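Local coordinates for protein possible adhesin (Caldicellulosiruptor kronotskyensis, PDB 4WA0) that is the C-terminal beta-helix domain of a tapirin, a probable cell-surface adhesin that mediates attachment of the bacterium to cellulose, at residues G35-D40 with G54-N59; N49-G54 with I76-K81. One frame throughout, in Å; residues are numbered along the deposited sequence. Where two conformers were deposited one is given.

Interaction 1: G35-D40 with G54-N59; sequences GDLTID and GEMVIN
Leu37, Thr38 and Ile39 pair in parallel with Met56, Val57 and Ile58, joining successive coils of the tapirin beta-helix. The axes of strands 37-39 and 56-58 approach to 4.8 Å, their directions differing by 6°, as befits equivalent strands one turn apart in one wall of the solenoid.

Four backbone bonds hold the pair, with the chains donating in turn: Leu37 N to Glu55 O, Val57 N to Leu37 O, Ile39 N to Val57 O and Asn59 N to Ile39 O. Ahead of them a side chain takes over the pattern. Asp36 OD1 accepts from Glu55 N at 2.8 Å in a nearly straight bond (176° at the hydrogen), although the N-H arrives from above the carboxylate plane. CG of Asp36 lies beside its own backbone N (chi1 -63°), which carries OD1 across to the next coil. The two acidic side chains then run alongside each other, OD1 of Asp36 touching CG of Glu55 at 3.5 Å, while the Glu55 carboxylate is turned to Ser82 N.

Apolar contacts lie on the inner face. In one of the two conformers of Leu37, its CD1 meets the CE methyl of selenomethionine Met56, the chain of Met56 bending at its last torsion; Ile39 CD1 rests on Ile58 CG1 at 4.1 Å, with both isoleucines pointing the same way. Leu50 and Leu83 pack against this inward row.

Thr38 and Val57 occupy the other, partly exposed face. There CG2 of Thr38 comes within 3.8 Å of Asn59 ND2, while Asn59 OD1 bonds to Asn86. A water 2.9 Å from Thr38 OG1 also donates a weak bond to Glu55 O.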
ATOM      1  N   GLY A  35       9.941  -2.037  -5.740  1.00 14.65           N
ATOM      2  CA  GLY A  35       9.538  -2.421  -7.077  1.00 15.97           C
ATOM      3  C   GLY A  35       8.054  -2.509  -7.213  1.00 14.59           C
ATOM      4  O   GLY A  35       7.296  -1.789  -6.457  1.00 14.76           O
ATOM      5  N   ASP A  36       7.607  -3.345  -8.151  1.00 12.83           N
ATOM      6  CA  ASP A  36       6.165  -3.507  -8.336  1.00 13.01           C
ATOM      7  C   ASP A  36       5.476  -4.082  -7.082  1.00 12.62           C
ATOM      8  O   ASP A  36       5.945  -5.105  -6.493  1.00 13.37           O
ATOM      9  CB  ASP A  36       5.887  -4.444  -9.552  1.00 14.51           C
ATOM     10  CG  ASP A  36       6.396  -3.868 -10.898  1.00 17.16           C
ATOM     11  OD1 ASP A  36       6.664  -2.629 -10.976  1.00 16.56           O
ATOM     12  OD2 ASP A  36       6.520  -4.705 -11.850  1.00 19.51           O
ATOM     13  N   LEU A  37       4.375  -3.460  -6.693  0.67 10.89           N
ATOM     14  CA  LEU A  37       3.571  -3.861  -5.497  0.67 11.29           C
ATOM     15  C   LEU A  37       2.226  -4.470  -5.916  0.67 11.41           C
ATOM     16  O   LEU A  37       1.352  -3.744  -6.442  0.67 10.84           O
ATOM     17  CB  LEU A  37       3.386  -2.635  -4.624  0.67 10.50           C
ATOM     18  CG  LEU A  37       3.258  -2.834  -3.116  0.67 11.50           C
ATOM     19  CD1 LEU A  37       3.360  -1.522  -2.310  0.67 12.40           C
ATOM     20  CD2 LEU A  37       1.933  -3.566  -2.818  0.67 12.21           C
ATOM     21  N   THR A  38       2.049  -5.792  -5.698  1.00 11.62           N
ATOM     22  CA  THR A  38       0.890  -6.534  -6.061  1.00 11.93           C
ATOM     23  C   THR A  38       0.193  -6.970  -4.804  1.00 12.07           C
ATOM     24  O   THR A  38       0.722  -7.743  -3.981  1.00 12.80           O
ATOM     25  CB  THR A  38       1.247  -7.723  -6.939  1.00 12.57           C
ATOM     26  OG1 THR A  38       1.913  -7.214  -8.131  1.00 14.46           O
ATOM     27  CG2 THR A  38       0.005  -8.392  -7.323  1.00 12.27           C
ATOM     28  N   ILE A  39      -0.968  -6.365  -4.645  1.00 11.28           N
ATOM     29  CA  ILE A  39      -1.824  -6.603  -3.462  1.00 12.05           C
ATOM     30  C   ILE A  39      -2.859  -7.646  -3.830  1.00 11.90           C
ATOM     31  O   ILE A  39      -3.800  -7.404  -4.657  1.00 12.06           O
ATOM     32  CB  ILE A  39      -2.490  -5.307  -2.995  1.00 12.66           C
ATOM     33  CG1 ILE A  39      -1.434  -4.258  -2.606  1.00 14.42           C
ATOM     34  CG2 ILE A  39      -3.426  -5.600  -1.811  1.00 12.68           C
ATOM     35  CD1 ILE A  39      -1.992  -2.905  -2.130  1.00 15.92           C
ATOM     36  N   ASP A  40      -2.741  -8.794  -3.173  1.00 12.46           N
ATOM     37  CA  ASP A  40      -3.707  -9.871  -3.452  1.00 13.16           C
ATOM     38  C   ASP A  40      -5.026  -9.628  -2.731  1.00 14.16           C
ATOM     39  O   ASP A  40      -5.163  -8.780  -1.810  1.00 13.29           O
ATOM     40  CB  ASP A  40      -3.138 -11.271  -3.106  1.00 15.67           C
ATOM     41  CG  ASP A  40      -3.625 -12.350  -4.113  1.00 20.33           C
ATOM     42  OD1 ASP A  40      -4.749 -12.230  -4.846  1.00 25.02           O
ATOM     43  OD2 ASP A  40      -2.900 -13.383  -4.101  1.00 23.29           O
ATOM     44  N   GLY A  54       7.231   1.255  -8.331  1.00 14.43           N
ATOM     45  CA  GLY A  54       6.955   0.510  -9.553  1.00 14.67           C
ATOM     46  C   GLY A  54       5.477   0.579  -9.843  1.00 12.51           C
ATOM     47  O   GLY A  54       4.865   1.640  -9.585  1.00 11.57           O
ATOM     48  N   GLU A  55       4.928  -0.474 -10.429  1.00 12.84           N
ATOM     49  CA  GLU A  55       3.547  -0.606 -10.745  1.00 15.21           C
ATOM     50  C   GLU A  55       2.831  -1.009  -9.437  1.00 15.63           C
ATOM     51  O   GLU A  55       3.427  -1.740  -8.664  1.00 18.48           O
ATOM     52  CB  GLU A  55       3.372  -1.767 -11.694  1.00 15.56           C
ATOM     53  CG  GLU A  55       4.059  -1.616 -13.042  1.00 19.10           C
ATOM     54  CD  GLU A  55       3.490  -0.557 -13.935  1.00 21.38           C
ATOM     55  OE1 GLU A  55       2.432   0.033 -13.647  1.00 21.04           O
ATOM     56  OE2 GLU A  55       4.096  -0.365 -15.014  1.00 26.80           O
HETATM   57  N   MSE A  56       1.604  -0.544  -9.194  1.00 13.07           N
HETATM   58  CA  MSE A  56       0.769  -1.075  -8.102  1.00 12.50           C
HETATM   59  C   MSE A  56      -0.386  -1.711  -8.740  1.00 12.85           C
HETATM   60  O   MSE A  56      -1.034  -1.137  -9.622  1.00 12.94           O
HETATM   61  CB  MSE A  56       0.259  -0.002  -7.159  1.00 12.54           C
HETATM   62  CG  MSE A  56      -0.571  -0.530  -5.981  1.00 13.96           C
HETATM   63 SE   MSE A  56      -0.816   0.896  -4.638  1.00 17.03          SE
HETATM   64  CE  MSE A  56       0.879   1.390  -3.929  1.00 20.45           C
ATOM     65  N   VAL A  57      -0.683  -2.917  -8.298  1.00 11.40           N
ATOM     66  CA  VAL A  57      -1.848  -3.672  -8.783  1.00 10.91           C
ATOM     67  C   VAL A  57      -2.594  -4.164  -7.563  1.00 11.58           C
ATOM     68  O   VAL A  57      -1.970  -4.760  -6.651  1.00 10.19           O
ATOM     69  CB  VAL A  57      -1.400  -4.871  -9.628  1.00 11.66           C
ATOM     70  CG1 VAL A  57      -2.570  -5.760 -10.010  1.00 12.34           C
ATOM     71  CG2 VAL A  57      -0.709  -4.387 -10.890  1.00 12.43           C
ATOM     72  N   ILE A  58      -3.918  -4.013  -7.601  1.00  9.73           N
ATOM     73  CA  ILE A  58      -4.815  -4.436  -6.518  1.00 10.20           C
ATOM     74  C   ILE A  58      -5.785  -5.414  -7.117  1.00 11.15           C
ATOM     75  O   ILE A  58      -6.553  -5.070  -7.944  1.00 12.31           O
ATOM     76  CB  ILE A  58      -5.541  -3.303  -5.780  1.00 11.93           C
ATOM     77  CG1 ILE A  58      -4.541  -2.244  -5.335  1.00 13.48           C
ATOM     78  CG2 ILE A  58      -6.408  -3.920  -4.650  1.00 11.69           C
ATOM     79  CD1 ILE A  58      -5.185  -0.985  -4.745  1.00 14.50           C
ATOM     80  N   ASN A  59      -5.683  -6.656  -6.701  1.00 11.03           N
ATOM     81  CA  ASN A  59      -6.526  -7.713  -7.211  1.00 12.20           C
ATOM     82  C   ASN A  59      -7.758  -7.968  -6.366  1.00 11.69           C
ATOM     83  O   ASN A  59      -7.815  -7.610  -5.214  1.00 10.87           O
ATOM     84  CB  ASN A  59      -5.664  -8.954  -7.404  1.00 14.14           C
ATOM     85  CG  ASN A  59      -4.741  -8.763  -8.676  1.00 14.44           C
ATOM     86  OD1 ASN A  59      -5.211  -8.320  -9.732  1.00 23.92           O
ATOM     87  ND2 ASN A  59      -3.557  -9.089  -8.561  1.00 17.24           N
TER
HETATM   88  O   HOH W   1       2.362  -4.687  -9.502  1.00 16.98           O

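Interaction 2: N49-G54 with I76-K81; sequences NLISKG and IIYVEK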
ATOM      1  N   ASN A  49       1.161   5.211   5.277  1.00 11.97           N
ATOM      2  CA  ASN A  49       1.555   5.477   3.911  1.00 11.85           C
ATOM      3  C   ASN A  49       1.631   4.117   3.183  1.00 11.20           C
ATOM      4  O   ASN A  49       1.980   3.117   3.836  1.00 11.19           O
ATOM      5  CB  ASN A  49       2.916   6.079   3.877  1.00 11.97           C
ATOM      6  CG  ASN A  49       3.004   7.413   4.597  1.00 13.43           C
ATOM      7  OD1 ASN A  49       2.589   8.457   4.067  1.00 13.06           O
ATOM      8  ND2 ASN A  49       3.510   7.380   5.816  1.00 15.37           N
ATOM      9  N   LEU A  50       1.441   4.152   1.876  1.00 11.32           N
ATOM     10  CA  LEU A  50       1.544   2.961   1.006  1.00 10.80           C
ATOM     11  C   LEU A  50       2.331   3.352  -0.251  1.00 11.68           C
ATOM     12  O   LEU A  50       1.851   4.189  -1.054  1.00 10.70           O
ATOM     13  CB  LEU A  50       0.144   2.475   0.643  1.00 11.22           C
ATOM     14  CG  LEU A  50      -0.065   1.339  -0.325  1.00 11.54           C
ATOM     15  CD1 LEU A  50       0.602   0.106   0.238  1.00 12.15           C
ATOM     16  CD2 LEU A  50      -1.524   1.159  -0.603  1.00 11.58           C
ATOM     17  N   ILE A  51       3.558   2.865  -0.358  1.00 11.33           N
ATOM     18  CA  ILE A  51       4.501   3.325  -1.387  1.00 11.80           C
ATOM     19  C   ILE A  51       4.950   2.220  -2.285  1.00 12.77           C
ATOM     20  O   ILE A  51       5.503   1.240  -1.766  1.00 12.24           O
ATOM     21  CB  ILE A  51       5.720   4.010  -0.735  1.00 13.02           C
ATOM     22  CG1 ILE A  51       5.220   5.157   0.110  1.00 13.41           C
ATOM     23  CG2 ILE A  51       6.797   4.454  -1.752  1.00 14.17           C
ATOM     24  CD1 ILE A  51       6.200   5.675   1.104  1.00 15.67           C
ATOM     25  N   SER A  52       4.768   2.439  -3.593  1.00 12.65           N
ATOM     26  CA  SER A  52       5.369   1.588  -4.597  1.00 12.85           C
ATOM     27  C   SER A  52       6.233   2.363  -5.580  1.00 14.57           C
ATOM     28  O   SER A  52       5.751   3.297  -6.201  1.00 12.57           O
ATOM     29  CB  SER A  52       4.351   0.834  -5.388  1.00 12.01           C
ATOM     30  OG  SER A  52       4.986   0.038  -6.407  1.00 12.68           O
ATOM     31  N   LYS A  53       7.492   1.982  -5.687  1.00 15.13           N
ATOM     32  CA  LYS A  53       8.420   2.557  -6.718  1.00 16.08           C
ATOM     33  C   LYS A  53       8.361   1.819  -8.034  1.00 18.14           C
ATOM     34  O   LYS A  53       9.243   1.863  -8.834  1.00 25.08           O
ATOM     35  CB  LYS A  53       9.820   2.667  -6.177  1.00 17.82           C
ATOM     36  CG  LYS A  53       9.901   3.622  -4.984  1.00 19.67           C
ATOM     37  CD  LYS A  53      11.245   4.373  -4.941  1.00 25.46           C
ATOM     38  CE  LYS A  53      11.215   5.624  -4.066  1.00 25.76           C
ATOM     39  NZ  LYS A  53      12.599   6.119  -3.863  1.00 25.91           N
ATOM     40  N   GLY A  54       7.231   1.255  -8.331  1.00 14.43           N
ATOM     41  CA  GLY A  54       6.955   0.510  -9.553  1.00 14.67           C
ATOM     42  C   GLY A  54       5.477   0.579  -9.843  1.00 12.51           C
ATOM     43  O   GLY A  54       4.865   1.640  -9.585  1.00 11.57           O
ATOM     44  N   ILE A  76      -0.122   9.181   2.560  0.57 12.70           N
ATOM     45  CA  ILE A  76       0.159   9.136   1.140  0.57 13.53           C
ATOM     46  C   ILE A  76       0.128   7.725   0.537  0.57 12.73           C
ATOM     47  O   ILE A  76       0.666   6.814   1.106  0.57 12.04           O
ATOM     48  CB  ILE A  76       1.541   9.779   0.845  0.57 14.13           C
ATOM     49  CG1 ILE A  76       1.505  11.291   1.161  0.57 14.96           C
ATOM     50  CG2 ILE A  76       1.998   9.474  -0.578  0.57 14.10           C
ATOM     51  CD1 ILE A  76       2.842  12.013   1.241  0.57 15.51           C
ATOM     52  N   ILE A  77      -0.532   7.580  -0.609  1.00 12.22           N
ATOM     53  CA  ILE A  77      -0.343   6.453  -1.532  1.00 11.60           C
ATOM     54  C   ILE A  77       0.576   7.043  -2.646  1.00 12.75           C
ATOM     55  O   ILE A  77       0.164   7.987  -3.364  1.00 13.26           O
ATOM     56  CB  ILE A  77      -1.683   5.946  -2.121  1.00 11.17           C
ATOM     57  CG1 ILE A  77      -2.597   5.383  -1.000  1.00 11.57           C
ATOM     58  CG2 ILE A  77      -1.436   4.855  -3.164  1.00 12.37           C
ATOM     59  CD1 ILE A  77      -3.864   4.784  -1.448  1.00 11.19           C
ATOM     60  N   TYR A  78       1.708   6.410  -2.861  1.00 12.04           N
ATOM     61  CA  TYR A  78       2.611   6.815  -3.904  1.00 11.56           C
ATOM     62  C   TYR A  78       2.810   5.689  -4.842  1.00 11.23           C
ATOM     63  O   TYR A  78       3.179   4.630  -4.424  1.00 10.82           O
ATOM     64  CB  TYR A  78       3.923   7.294  -3.311  1.00 12.96           C
ATOM     65  CG  TYR A  78       5.014   7.636  -4.316  1.00 13.06           C
ATOM     66  CD1 TYR A  78       5.698   6.660  -4.990  1.00 14.87           C
ATOM     67  CD2 TYR A  78       5.416   8.948  -4.518  1.00 15.36           C
ATOM     68  CE1 TYR A  78       6.760   6.957  -5.876  1.00 15.84           C
ATOM     69  CE2 TYR A  78       6.430   9.256  -5.434  1.00 15.21           C
ATOM     70  CZ  TYR A  78       7.063   8.256  -6.122  1.00 17.02           C
ATOM     71  OH  TYR A  78       8.111   8.461  -6.983  1.00 19.72           O
ATOM     72  N   VAL A  79       2.577   5.929  -6.118  1.00 11.08           N
ATOM     73  CA  VAL A  79       2.801   4.900  -7.159  1.00 11.80           C
ATOM     74  C   VAL A  79       3.666   5.516  -8.235  1.00 13.54           C
ATOM     75  O   VAL A  79       3.247   6.447  -8.938  1.00 13.98           O
ATOM     76  CB  VAL A  79       1.485   4.407  -7.742  1.00 11.75           C
ATOM     77  CG1 VAL A  79       1.710   3.289  -8.774  1.00 11.88           C
ATOM     78  CG2 VAL A  79       0.560   3.894  -6.628  1.00 12.06           C
ATOM     79  N   GLU A  80       4.883   5.000  -8.405  0.64 12.49           N
ATOM     80  CA  GLU A  80       5.768   5.571  -9.428  0.64 14.00           C
ATOM     81  C   GLU A  80       5.252   5.377 -10.873  0.64 13.93           C
ATOM     82  O   GLU A  80       5.396   6.279 -11.735  0.64 15.27           O
ATOM     83  CB  GLU A  80       7.180   4.980  -9.237  0.64 16.05           C
ATOM     84  CG  GLU A  80       8.213   5.506 -10.234  0.64 19.74           C
ATOM     85  CD  GLU A  80       9.510   4.695 -10.281  0.64 21.56           C
ATOM     86  OE1 GLU A  80      10.265   4.721  -9.313  0.64 23.50           O
ATOM     87  OE2 GLU A  80       9.818   4.066 -11.341  0.64 26.12           O
ATOM     88  N   LYS A  81       4.688   4.201 -11.162  1.00 13.16           N
ATOM     89  CA  LYS A  81       4.152   3.874 -12.507  1.00 13.60           C
ATOM     90  C   LYS A  81       2.636   3.901 -12.484  1.00 11.44           C
ATOM     91  O   LYS A  81       2.111   4.940 -12.058  1.00 12.84           O
ATOM     92  CB  LYS A  81       4.818   2.601 -13.062  1.00 12.69           C
ATOM     93  CG  LYS A  81       6.342   2.709 -13.048  1.00 16.49           C
ATOM     94  CD  LYS A  81       6.990   1.455 -13.591  1.00 17.14           C
ATOM     95  CE  LYS A  81       8.518   1.634 -13.521  1.00 22.30           C
ATOM     96  NZ  LYS A  81       9.118   0.396 -14.062  1.00 22.40           N
TER
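This is a buried parallel strand pairing between neighbouring coils of the beta-helix, in the wall that helix 217-224 covers from outside. Leu50, Ile51 and Ser52 stand beside Ile77, Tyr78 and Val79, with the strand axes 4.7 Å apart at their closest. Backbone bonds run from Leu50 N to Ile76 O through to Glu80 N on Ser52 O. Before them, Asn49 OD1 receives Ile76 N at 3.2 Å, the donor tilted 33° from the amide carbonyl plane; the same oxygen also accepts from Asn75 ND2. After them, Lys81 N reaches Gly54 O from above the carbonyl plane.

With CG of Tyr78 anti to its backbone N (chi1 175°), the ring runs forward along the strand and turns its CD1 edge to Ser52 O, in plane at 3.6 Å; Ile51 CG2 approaches CD1 obliquely at 4.1 Å. Ile222 packs on both Ile51 and Tyr78. On the opposite face Leu50 CB touches Ile77 CG1 at 4.3 Å. Ser52 OG accepts from Gly54 N, an ST turn at the strand end, and also bonds to Gly35 O in the next wall. Polar groups at both ends thus extend the bonding beyond the strands, while largely apolar side chains pack between, beside the buried Ser52.

Overall arrangement
Interactions 1 and 2 join successive coils in two different walls of the beta-helix, and their centres are about 9 Å apart. Gly54 belongs to both: the chain leaves strand 50-52 of interaction 2, turns at this glycine and enters strand 56-58 of interaction 1. Ser52 OG sits at that corner, 2.9 Å from Gly35 O, a probable hydrogen bond joining the two contacts. Inside, the given conformer of Leu37 packs its CD1 against Ile51 O; near the surface, Glu55 CD lies 3.5 Å from Lys81 CB. Both contacts lie away from the magnesium site formed by Asp239, Val241, Ser243, Leu246 and Glu275.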